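Long-range contacts in endo-arabinase (Bacteroides thetaiotaomicron, PDB 5C0P), which probably hydrolyses glycosidic bonds in arabinan, as a metal-binding member of glycoside hydrolase family 43: residues A[105-110]-A[126-131]; A[130-135]-A[149-154]; A[206-211]-A[261-266]; A[272-277]-A[287-292]. All blocks are in the same frame, centred on the assembly; numbering follows the deposited sequence. Where two conformers were deposited one is given.

Contact 1: residues A[105-110]-A[126-131]; sequences RGTSIL and AITPSG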
# COMPACT_ATOMS: atom_id res chain seq x y z
N ARG A 105 -13.48 9.99 -1.29
CA ARG A 105 -12.67 8.81 -1.03
C ARG A 105 -11.45 9.18 -0.18
O ARG A 105 -10.84 10.23 -0.39
CB ARG A 105 -12.22 8.20 -2.35
CG ARG A 105 -11.46 6.89 -2.20
CD ARG A 105 -11.35 6.15 -3.52
NE ARG A 105 -12.65 5.62 -3.94
CZ ARG A 105 -13.20 5.85 -5.12
NH1 ARG A 105 -14.39 5.33 -5.40
NH2 ARG A 105 -12.58 6.59 -6.03
N GLY A 106 -11.13 8.33 0.78
CA GLY A 106 -9.94 8.54 1.59
C GLY A 106 -9.51 7.27 2.29
O GLY A 106 -10.26 6.29 2.34
N THR A 107 -8.31 7.29 2.85
CA THR A 107 -7.81 6.14 3.59
C THR A 107 -8.06 6.41 5.07
O THR A 107 -7.83 7.52 5.54
CB THR A 107 -6.30 5.95 3.33
OG1 THR A 107 -6.10 5.76 1.93
CG2 THR A 107 -5.75 4.76 4.12
N SER A 108 -8.57 5.42 5.79
CA SER A 108 -8.69 5.57 7.23
C SER A 108 -7.96 4.46 7.97
O SER A 108 -7.54 3.46 7.37
CB SER A 108 -10.15 5.73 7.70
OG SER A 108 -10.81 4.50 7.72
N ILE A 109 -7.77 4.69 9.27
CA ILE A 109 -6.94 3.82 10.09
C ILE A 109 -7.80 3.14 11.15
O ILE A 109 -8.63 3.78 11.82
CB ILE A 109 -5.81 4.62 10.75
CG1 ILE A 109 -4.92 5.25 9.67
CG2 ILE A 109 -4.98 3.72 11.69
CD1 ILE A 109 -3.87 6.24 10.20
N LEU A 110 -7.62 1.82 11.27
CA LEU A 110 -8.37 1.02 12.23
C LEU A 110 -7.37 0.25 13.06
O LEU A 110 -6.24 0.03 12.62
CB LEU A 110 -9.32 0.07 11.50
CG LEU A 110 -10.31 0.79 10.57
CD1 LEU A 110 -9.80 0.87 9.12
CD2 LEU A 110 -11.65 0.12 10.63
N ALA A 126 -11.49 9.62 7.56
CA ALA A 126 -10.24 9.43 6.84
C ALA A 126 -9.11 10.21 7.49
O ALA A 126 -9.33 11.28 8.05
CB ALA A 126 -10.40 9.87 5.39
N ILE A 127 -7.90 9.67 7.40
CA ILE A 127 -6.69 10.37 7.83
C ILE A 127 -6.16 11.27 6.71
O ILE A 127 -5.45 12.24 6.95
CB ILE A 127 -5.62 9.35 8.30
CG1 ILE A 127 -4.48 10.06 9.03
CG2 ILE A 127 -5.10 8.52 7.12
CD1 ILE A 127 -4.92 10.82 10.26
N THR A 128 -6.55 10.95 5.47
CA THR A 128 -6.23 11.80 4.32
C THR A 128 -7.15 13.03 4.32
O THR A 128 -8.16 13.05 5.02
CB THR A 128 -6.36 10.98 3.02
OG1 THR A 128 -7.64 10.33 2.99
CG2 THR A 128 -5.26 9.92 2.94
N PRO A 129 -6.79 14.09 3.56
CA PRO A 129 -7.59 15.32 3.65
C PRO A 129 -9.03 15.16 3.17
O PRO A 129 -9.27 14.60 2.11
CB PRO A 129 -6.85 16.29 2.72
CG PRO A 129 -5.43 15.81 2.75
CD PRO A 129 -5.55 14.30 2.78
N SER A 130 -9.98 15.69 3.94
CA SER A 130 -11.40 15.52 3.61
C SER A 130 -11.82 16.20 2.31
O SER A 130 -12.83 15.82 1.69
CB SER A 130 -12.28 16.01 4.77
OG SER A 130 -12.11 17.40 4.98
N GLY A 131 -11.07 17.21 1.88
CA GLY A 131 -11.41 17.92 0.66
C GLY A 131 -10.83 17.30 -0.60
O GLY A 131 -11.04 17.83 -1.70

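Contact 2: residues A[130-135]-A[149-154]; sequences SGWMCL and LLFCRE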
# COMPACT_ATOMS: atom_id res chain seq x y z
N SER A 130 -9.98 15.69 3.94
CA SER A 130 -11.40 15.52 3.61
C SER A 130 -11.82 16.20 2.31
O SER A 130 -12.83 15.82 1.69
CB SER A 130 -12.28 16.01 4.77
OG SER A 130 -12.11 17.40 4.98
N GLY A 131 -11.07 17.21 1.88
CA GLY A 131 -11.41 17.92 0.66
C GLY A 131 -10.83 17.30 -0.60
O GLY A 131 -11.04 17.83 -1.70
N TRP A 132 -10.12 16.19 -0.44
CA TRP A 132 -9.41 15.57 -1.56
C TRP A 132 -9.79 14.11 -1.73
O TRP A 132 -9.95 13.39 -0.75
CB TRP A 132 -7.90 15.56 -1.28
CG TRP A 132 -7.21 16.87 -1.35
CD1 TRP A 132 -7.75 18.08 -1.67
CD2 TRP A 132 -5.82 17.10 -1.11
NE1 TRP A 132 -6.77 19.06 -1.64
CE2 TRP A 132 -5.58 18.47 -1.30
CE3 TRP A 132 -4.75 16.27 -0.76
CZ2 TRP A 132 -4.31 19.04 -1.14
CZ3 TRP A 132 -3.49 16.83 -0.60
CH2 TRP A 132 -3.29 18.20 -0.79
N MSE A 133 -9.95 13.68 -2.98
CA MSE A 133 -10.09 12.26 -3.29
C MSE A 133 -8.74 11.59 -3.15
O MSE A 133 -7.83 11.82 -3.96
CB MSE A 133 -10.60 12.04 -4.72
CG MSE A 133 -11.74 12.93 -5.12
SE MSE A 133 -13.16 11.95 -5.99
CE MSE A 133 -13.88 11.12 -4.38
N CYS A 134 -8.60 10.76 -2.12
CA CYS A 134 -7.32 10.12 -1.82
C CYS A 134 -7.42 8.62 -1.66
O CYS A 134 -8.48 8.08 -1.31
CB CYS A 134 -6.70 10.69 -0.54
SG CYS A 134 -6.44 12.46 -0.55
N LEU A 135 -6.32 7.93 -1.90
CA LEU A 135 -6.29 6.48 -1.75
C LEU A 135 -4.90 5.96 -1.44
O LEU A 135 -3.91 6.69 -1.54
CB LEU A 135 -6.87 5.78 -2.99
CG LEU A 135 -6.37 6.11 -4.40
CD1 LEU A 135 -5.03 5.47 -4.72
CD2 LEU A 135 -7.42 5.66 -5.42
N LEU A 149 2.58 9.24 6.97
CA LEU A 149 1.54 8.81 6.05
C LEU A 149 1.98 9.14 4.63
O LEU A 149 2.41 10.26 4.36
CB LEU A 149 0.25 9.58 6.37
CG LEU A 149 -0.91 9.35 5.40
CD1 LEU A 149 -1.47 7.94 5.61
CD2 LEU A 149 -1.98 10.40 5.62
N LEU A 150 1.88 8.17 3.72
CA LEU A 150 2.08 8.42 2.29
C LEU A 150 0.74 8.15 1.64
O LEU A 150 0.05 7.21 2.02
CB LEU A 150 3.11 7.45 1.70
CG LEU A 150 4.44 7.30 2.44
CD1 LEU A 150 5.28 6.22 1.76
CD2 LEU A 150 5.16 8.62 2.49
N PHE A 151 0.34 8.97 0.68
CA PHE A 151 -0.93 8.71 0.02
C PHE A 151 -0.97 9.26 -1.39
O PHE A 151 -0.13 10.08 -1.78
CB PHE A 151 -2.13 9.21 0.84
CG PHE A 151 -2.20 10.70 1.01
CD1 PHE A 151 -2.89 11.49 0.09
CD2 PHE A 151 -1.60 11.32 2.10
CE1 PHE A 151 -2.97 12.86 0.25
CE2 PHE A 151 -1.68 12.70 2.27
CZ PHE A 151 -2.36 13.47 1.35
N CYS A 152 -1.96 8.81 -2.15
CA CYS A 152 -2.19 9.32 -3.50
C CYS A 152 -3.37 10.25 -3.51
O CYS A 152 -4.36 10.02 -2.81
CB CYS A 152 -2.53 8.17 -4.44
SG CYS A 152 -1.24 6.94 -4.56
N ARG A 153 -3.28 11.30 -4.32
CA ARG A 153 -4.45 12.09 -4.62
C ARG A 153 -4.83 11.66 -6.02
O ARG A 153 -4.03 11.77 -6.96
CB ARG A 153 -4.13 13.58 -4.57
CG ARG A 153 -5.38 14.40 -4.51
CD ARG A 153 -5.13 15.88 -4.43
NE ARG A 153 -6.39 16.57 -4.66
CZ ARG A 153 -6.50 17.89 -4.77
NH1 ARG A 153 -5.42 18.65 -4.69
NH2 ARG A 153 -7.69 18.43 -4.98
N GLU A 154 -6.06 11.17 -6.15
CA GLU A 154 -6.50 10.45 -7.34
C GLU A 154 -6.45 11.26 -8.64
O GLU A 154 -6.91 12.40 -8.71
CB GLU A 154 -7.90 9.86 -7.13
CG GLU A 154 -8.18 8.67 -8.03
CD GLU A 154 -9.33 7.80 -7.54
OE1 GLU A 154 -9.93 8.11 -6.49
OE2 GLU A 154 -9.62 6.79 -8.22

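Contact 3: residues A[206-211]-A[261-266]; sequences APFIYR and HAMVFK. With MG (magnesium ion), chain C.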
# COMPACT_ATOMS: atom_id res chain seq x y z
N ALA A 206 -0.30 3.21 -4.74
CA ALA A 206 0.53 2.33 -3.91
C ALA A 206 1.90 2.81 -3.40
O ALA A 206 2.83 2.02 -3.35
CB ALA A 206 0.71 1.00 -4.64
N PRO A 207 2.03 4.08 -2.99
CA PRO A 207 3.35 4.48 -2.49
C PRO A 207 3.81 3.67 -1.26
O PRO A 207 3.03 3.43 -0.34
CB PRO A 207 3.15 5.94 -2.09
CG PRO A 207 1.67 6.05 -1.81
CD PRO A 207 1.02 5.14 -2.80
N PHE A 208 5.07 3.26 -1.27
CA PHE A 208 5.65 2.52 -0.18
C PHE A 208 7.14 2.82 -0.12
O PHE A 208 7.84 2.68 -1.12
CB PHE A 208 5.43 1.02 -0.38
CG PHE A 208 5.83 0.20 0.82
CD1 PHE A 208 4.94 0.01 1.88
CD2 PHE A 208 7.09 -0.35 0.91
CE1 PHE A 208 5.31 -0.73 3.00
CE2 PHE A 208 7.47 -1.09 2.03
CZ PHE A 208 6.58 -1.28 3.07
N ILE A 209 7.63 3.22 1.05
CA ILE A 209 9.05 3.54 1.20
C ILE A 209 9.80 2.43 1.93
O ILE A 209 9.32 1.90 2.94
CB ILE A 209 9.25 4.89 1.94
CG1 ILE A 209 8.78 6.06 1.07
CG2 ILE A 209 10.72 5.09 2.32
CD1 ILE A 209 8.75 7.43 1.80
N TYR A 210 10.98 2.10 1.41
CA TYR A 210 11.92 1.22 2.10
C TYR A 210 13.22 1.98 2.34
O TYR A 210 13.78 2.57 1.41
CB TYR A 210 12.19 -0.02 1.25
CG TYR A 210 13.12 -1.01 1.91
CD1 TYR A 210 12.65 -1.87 2.90
CD2 TYR A 210 14.45 -1.11 1.54
CE1 TYR A 210 13.49 -2.79 3.51
CE2 TYR A 210 15.30 -2.02 2.14
CZ TYR A 210 14.81 -2.85 3.13
OH TYR A 210 15.66 -3.76 3.73
N ARG A 211 13.70 1.98 3.58
CA ARG A 211 14.92 2.70 3.93
C ARG A 211 16.12 1.77 3.88
O ARG A 211 16.11 0.70 4.49
CB ARG A 211 14.81 3.30 5.34
CG ARG A 211 16.03 4.11 5.75
CD ARG A 211 15.88 4.73 7.13
NE ARG A 211 15.83 3.74 8.20
CZ ARG A 211 14.73 3.39 8.86
NH1 ARG A 211 13.56 3.94 8.55
NH2 ARG A 211 14.79 2.48 9.83
N HIS A 261 1.10 -2.57 -7.43
CA HIS A 261 0.78 -2.37 -6.01
C HIS A 261 1.66 -3.25 -5.13
O HIS A 261 1.20 -4.23 -4.52
CB HIS A 261 -0.71 -2.54 -5.70
CG HIS A 261 -1.10 -1.95 -4.38
ND1 HIS A 261 -1.96 -0.88 -4.27
CD2 HIS A 261 -0.72 -2.26 -3.12
CE1 HIS A 261 -2.11 -0.57 -2.99
NE2 HIS A 261 -1.36 -1.38 -2.27
N ALA A 262 2.93 -2.87 -5.07
CA ALA A 262 3.96 -3.67 -4.41
C ALA A 262 4.35 -3.10 -3.06
O ALA A 262 4.26 -1.89 -2.82
CB ALA A 262 5.20 -3.76 -5.29
N MSE A 263 4.78 -3.99 -2.18
CA MSE A 263 5.49 -3.60 -0.97
C MSE A 263 6.64 -4.58 -0.77
O MSE A 263 6.69 -5.65 -1.41
CB MSE A 263 4.54 -3.54 0.24
CG MSE A 263 3.70 -4.80 0.45
SE MSE A 263 4.62 -6.25 1.38
CE MSE A 263 4.80 -5.39 3.11
N VAL A 264 7.60 -4.22 0.06
CA VAL A 264 8.70 -5.11 0.38
C VAL A 264 8.75 -5.38 1.88
O VAL A 264 8.31 -4.57 2.70
CB VAL A 264 10.06 -4.57 -0.11
CG1 VAL A 264 10.08 -4.45 -1.64
CG2 VAL A 264 10.36 -3.23 0.52
N PHE A 265 9.27 -6.55 2.22
CA PHE A 265 9.39 -6.96 3.60
C PHE A 265 10.51 -7.97 3.75
O PHE A 265 10.92 -8.60 2.77
CB PHE A 265 8.07 -7.60 4.08
CG PHE A 265 7.71 -8.89 3.37
CD1 PHE A 265 8.06 -10.12 3.91
CD2 PHE A 265 7.00 -8.86 2.18
CE1 PHE A 265 7.72 -11.31 3.27
CE2 PHE A 265 6.67 -10.04 1.52
CZ PHE A 265 7.01 -11.27 2.06
N LYS A 266 10.99 -8.14 4.97
CA LYS A 266 11.91 -9.23 5.24
C LYS A 266 11.15 -10.40 5.82
O LYS A 266 10.34 -10.24 6.74
CB LYS A 266 13.03 -8.79 6.18
CG LYS A 266 14.00 -7.84 5.51
CD LYS A 266 15.11 -7.43 6.44
CE LYS A 266 16.21 -6.71 5.66
NZ LYS A 266 17.28 -6.20 6.55
MG MG C . -1.19 -1.45 -0.08
O HOH W 1 4.51 0.25 -4.48
O HOH W 2 0.62 -2.53 -0.30
O HOH W 3 -2.44 -3.14 -0.10
O HOH W 4 0.09 0.18 0.28
O HOH W 5 -2.76 -0.03 0.09

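Contact 4: residues A[272-277]-A[287-292]; sequences LMISYH and VITPIY. With GOL (glycerol), chain I.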
# COMPACT_ATOMS: atom_id res chain seq x y z
N LEU A 272 14.97 -10.28 2.02
CA LEU A 272 14.09 -9.25 1.48
C LEU A 272 13.22 -9.81 0.35
O LEU A 272 13.72 -10.50 -0.57
CB LEU A 272 14.90 -8.04 1.01
CG LEU A 272 14.14 -6.76 0.66
CD1 LEU A 272 13.48 -6.15 1.91
CD2 LEU A 272 15.07 -5.75 -0.01
N MSE A 273 11.92 -9.54 0.44
CA MSE A 273 10.94 -10.04 -0.52
C MSE A 273 10.09 -8.90 -1.04
O MSE A 273 9.89 -7.90 -0.34
CB MSE A 273 9.98 -11.04 0.15
CG MSE A 273 10.64 -12.12 0.98
SE MSE A 273 11.47 -13.46 -0.13
CE MSE A 273 9.86 -14.19 -0.91
N ILE A 274 9.55 -9.06 -2.25
CA ILE A 274 8.53 -8.15 -2.77
C ILE A 274 7.21 -8.91 -2.90
O ILE A 274 7.21 -10.10 -3.20
CB ILE A 274 8.96 -7.50 -4.11
CG1 ILE A 274 7.97 -6.41 -4.55
CG2 ILE A 274 9.13 -8.55 -5.20
CD1 ILE A 274 8.50 -5.52 -5.68
N SER A 275 6.11 -8.22 -2.64
CA SER A 275 4.77 -8.77 -2.83
C SER A 275 3.94 -7.80 -3.67
O SER A 275 3.86 -6.60 -3.34
CB SER A 275 4.10 -8.99 -1.47
OG SER A 275 2.74 -9.40 -1.60
N TYR A 276 3.32 -8.31 -4.73
CA TYR A 276 2.47 -7.49 -5.60
C TYR A 276 1.50 -8.40 -6.31
O TYR A 276 1.61 -9.61 -6.20
CB TYR A 276 3.30 -6.69 -6.61
CG TYR A 276 4.08 -7.48 -7.64
CD1 TYR A 276 3.60 -7.66 -8.93
CD2 TYR A 276 5.34 -8.00 -7.34
CE1 TYR A 276 4.33 -8.35 -9.89
CE2 TYR A 276 6.08 -8.69 -8.28
CZ TYR A 276 5.57 -8.87 -9.55
OH TYR A 276 6.32 -9.55 -10.49
N HIS A 277 0.54 -7.85 -7.06
CA HIS A 277 -0.34 -8.74 -7.82
C HIS A 277 -0.03 -8.66 -9.30
O HIS A 277 0.43 -7.62 -9.79
CB HIS A 277 -1.83 -8.45 -7.57
CG HIS A 277 -2.32 -7.19 -8.22
ND1 HIS A 277 -2.52 -6.02 -7.52
CD2 HIS A 277 -2.63 -6.91 -9.51
CE1 HIS A 277 -2.94 -5.08 -8.34
NE2 HIS A 277 -3.01 -5.60 -9.56
N VAL A 287 2.19 -12.26 -6.27
CA VAL A 287 3.52 -12.67 -6.66
C VAL A 287 4.41 -12.26 -5.49
O VAL A 287 4.49 -11.07 -5.15
CB VAL A 287 3.96 -11.96 -7.94
CG1 VAL A 287 5.39 -12.33 -8.31
CG2 VAL A 287 3.00 -12.30 -9.09
N ILE A 288 5.02 -13.24 -4.84
CA ILE A 288 5.84 -12.97 -3.65
C ILE A 288 7.17 -13.64 -3.91
O ILE A 288 7.27 -14.87 -3.96
CB ILE A 288 5.19 -13.54 -2.38
CG1 ILE A 288 3.75 -13.03 -2.22
CG2 ILE A 288 6.04 -13.20 -1.15
CD1 ILE A 288 2.92 -13.81 -1.18
N THR A 289 8.21 -12.84 -4.09
CA THR A 289 9.48 -13.36 -4.57
C THR A 289 10.65 -12.55 -4.00
O THR A 289 10.48 -11.38 -3.63
CB THR A 289 9.46 -13.35 -6.12
OG1 THR A 289 10.57 -14.08 -6.66
CG2 THR A 289 9.45 -11.93 -6.64
N PRO A 290 11.84 -13.16 -3.91
CA PRO A 290 12.98 -12.41 -3.39
C PRO A 290 13.30 -11.20 -4.25
O PRO A 290 13.12 -11.23 -5.48
CB PRO A 290 14.13 -13.41 -3.45
CG PRO A 290 13.47 -14.75 -3.36
CD PRO A 290 12.16 -14.59 -4.10
N ILE A 291 13.78 -10.15 -3.61
CA ILE A 291 14.20 -8.96 -4.33
C ILE A 291 15.54 -8.49 -3.77
O ILE A 291 15.84 -8.72 -2.60
CB ILE A 291 13.13 -7.85 -4.25
CG1 ILE A 291 13.45 -6.71 -5.21
CG2 ILE A 291 13.01 -7.33 -2.83
CD1 ILE A 291 12.32 -5.70 -5.33
N TYR A 292 16.34 -7.86 -4.62
CA TYR A 292 17.70 -7.52 -4.25
C TYR A 292 17.99 -6.06 -4.52
O TYR A 292 17.41 -5.45 -5.42
CB TYR A 292 18.68 -8.40 -5.04
CG TYR A 292 18.47 -9.88 -4.81
CD1 TYR A 292 19.17 -10.54 -3.81
CD2 TYR A 292 17.56 -10.60 -5.57
CE1 TYR A 292 18.98 -11.89 -3.59
CE2 TYR A 292 17.37 -11.96 -5.36
CZ TYR A 292 18.08 -12.59 -4.36
OH TYR A 292 17.90 -13.94 -4.13
C1 GOL I . 10.92 -9.61 -8.77
C2 GOL I . 10.94 -8.20 -9.35
O2 GOL I . 11.35 -7.29 -8.36
C3 GOL I . 9.55 -7.82 -9.83
O3 GOL I . 9.23 -8.57 -10.97

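Contact 1: residues A[105-110]-A[126-131]
Thr-128 bears on the strand at Gly-106 and Thr-107, and its side chain can be followed atom by atom. Thr-128 CB stands 4.2 Å from Thr-107 N. From there OG1 is set between the backbone N and the carbonyl carbon of its own residue (chi1 52°), where it accepts a somewhat bent hydrogen bond from Thr-107 N, 3.1 Å away (146° at the hydrogen). The same oxygen lies 3.2 Å from CA of Gly-106, a closeness that the missing side chain permits. Thr-128 CG2, the other branch, lies beside the residue's own backbone N and packs against Thr-107 CB at 4.1 Å. One residue earlier, Ile-127 N donates to Thr-107 O at 2.8 Å, in the carbonyl plane, so the loop grips both the N and the O of Thr-107. Ile-127 CG2 adds an apolar touch on Ile-109 CD1 at 4.0 Å. The hydroxyl of Thr-107 turns to Thr-97 and Gly-137 instead. Strand 103-112 runs between strands 91-100 and 120-121 in its sheet, and 126-131 belongs to the loop leading on to strand 134-141, with Ile-127 on Leu-149 and Thr-128 on Phe-151 of strand 147-153.

Contact 2: residues A[130-135]-A[149-154]
Trp-132 and Arg-153 lie flat on one another, the guanidinium over one face of the indole with planes 6° apart and centres 3.4 Å apart. The cation-pi contact is with the five-membered ring: Arg-153 CZ reaches Trp-132 CD1 at 3.3 Å, and NH1 spreads toward the six-membered side. Both side chains are set for this. Arg-153 leaves its strand with CG anti to the backbone N (chi1 -164°) and stays extended to NE, while Trp-132 swings its ring beside its own backbone N (chi1 -72°). Arg-153 CD makes a CH-pi contact on the same face, and NE is salt-bridged to Glu-157, which should limit sliding of the guanidinium. Phe-151 meets the indole edge to edge, its CE1 4.0 Å from Trp-132 CE3, and takes Cys-134 SG obliquely on its CE1 at 3.6 Å. With an alanine at Trp-132, the guanidinium of Arg-153 is likely to lose its stacking face and a gap to open beside Phe-151. On the other side of the strand pair, Leu-135 lays CD1 on Cys-152 CB and CD2 on the Glu-154 carboxylate, 3.6 Å from CD; OE1 of that carboxylate is salt-bridged to Arg-105. Leu-135 and Cys-152 exchange both backbone bonds, and Glu-154 N donates to Met-133 O at 2.9 Å. Together these are the open ends of an antiparallel beta hairpin in a blade of the five-bladed propeller fold of family 43, next to Asp-136, predicted to tune the active-site acid.

Contact 3: residues A[206-211]-A[261-266]
Phe-208 meets Met-263 because its CG is anti to the backbone N (chi1 -171°), which lays the ring beneath Met-263 CB; that carbon sits almost straight above the ring centre, 3.8 Å from the centroid. His-261 has the same first torsion (chi1 -163°), which places its imidazole under the methyl of Ala-206. Ala-206 CB stands over one face of that ring, 3.3 Å from His-261 ND1, in a CH-pi contact. Further along, Phe-208 CE2 approaches Val-264 CG2. Val-264 CG2 is shared, touching Tyr-210 CD1 at 3.6 Å as the two side chains cross at about a right angle. A serine in place of Phe-208 would probably leave Met-263 CB without its aromatic lid and open a gap between the two strands. The strands run nearly parallel but too far apart to bond directly, so water 1 spans them, donating to Ala-206 O and to Ala-262 O, each at 2.7 Å. They belong to separate, adjoining sheets, facing each other across side chains. His-261 NE2 binds the magnesium ion at 2.2 Å; four waters and Asp-84 OD1 complete six ligands, with waters 2 and 5 near the plane of the imidazole. ND1 is hydrogen-bonded to a Tris molecule, probably from the crystallisation liquor, so in this crystal both ring nitrogens are engaged, and with the methyl on the ring face they should hold the imidazole's rotation at the metal.

Contact 4: residues A[272-277]-A[287-292]
Ile-274 and Thr-289 pair at the middle of an antiparallel beta hairpin, formed by strands 272-278 and 285-290 at the outer side of their three-stranded propeller sheet. Ile-274 N donates to Thr-289 O at 2.9 Å, and Thr-289 N returns the bond to Ile-274 O. Two residues on, Tyr-276 and Val-287 form the next such pair; Val-287 N to Tyr-276 O is short, 2.7 Å, and nearly straight. Beyond the other end Ile-291 N still reaches Leu-272 O at 3.1 Å, but from 39° above the carbonyl plane. Pro-290, with no N-H to give, falls opposite Met-273 in a non-hydrogen-bonded pair, a place where the missing N-H costs the hairpin no bond to its partner strand. The backbone N atoms of Met-273 and Ser-275 face the other way and bond to Phe-265 O and Met-263 O. Ser-275 OG is hydrogen-bonded to Pro-29 O. Tyr-276 OH is hydrogen-bonded to Asp-257 and receives a bond from glycerol O3 at 3.1 Å, the glycerol probably coming from the crystallisation liquor. Val-287 lies beside the tyrosine with CB over one face of its ring, 3.9 Å from the centroid. On the reverse side of the hairpin the bent selenomethionine Met-273 folds back so that SE meets Pro-290 CA at 3.7 Å. Beside the glycerol, Ile-274 CD1 and Ile-291 CD1 come within 3.8 Å of each other.

In the fold
The contacts come in series along the chain. Contacts 1 and 2 share Ser-130 and Gly-131, have centres about 7 Å apart, and are tied by Arg-105, whose backbone O accepts a hydrogen bond from Cys-134 N and whose side chain salt-bridges Glu-154. Contact 2 touches contact 3, about 18 Å away between centres, where Cys-152 packs on Pro-207. Contacts 3 and 4, centres about 10 Å apart, meet in one sheet, because strand 260-266 pairs with strand 272-278. Contact 3 joins strands 205-211 and 260-266 of neighbouring blades and supplies His-261, one of the two protein ligands of the magnesium ion near the middle of the fold. Contacts 1 and 2 lie on one flank and contact 4 on the other, the centres of contacts 1 and 4 about 28 Å apart.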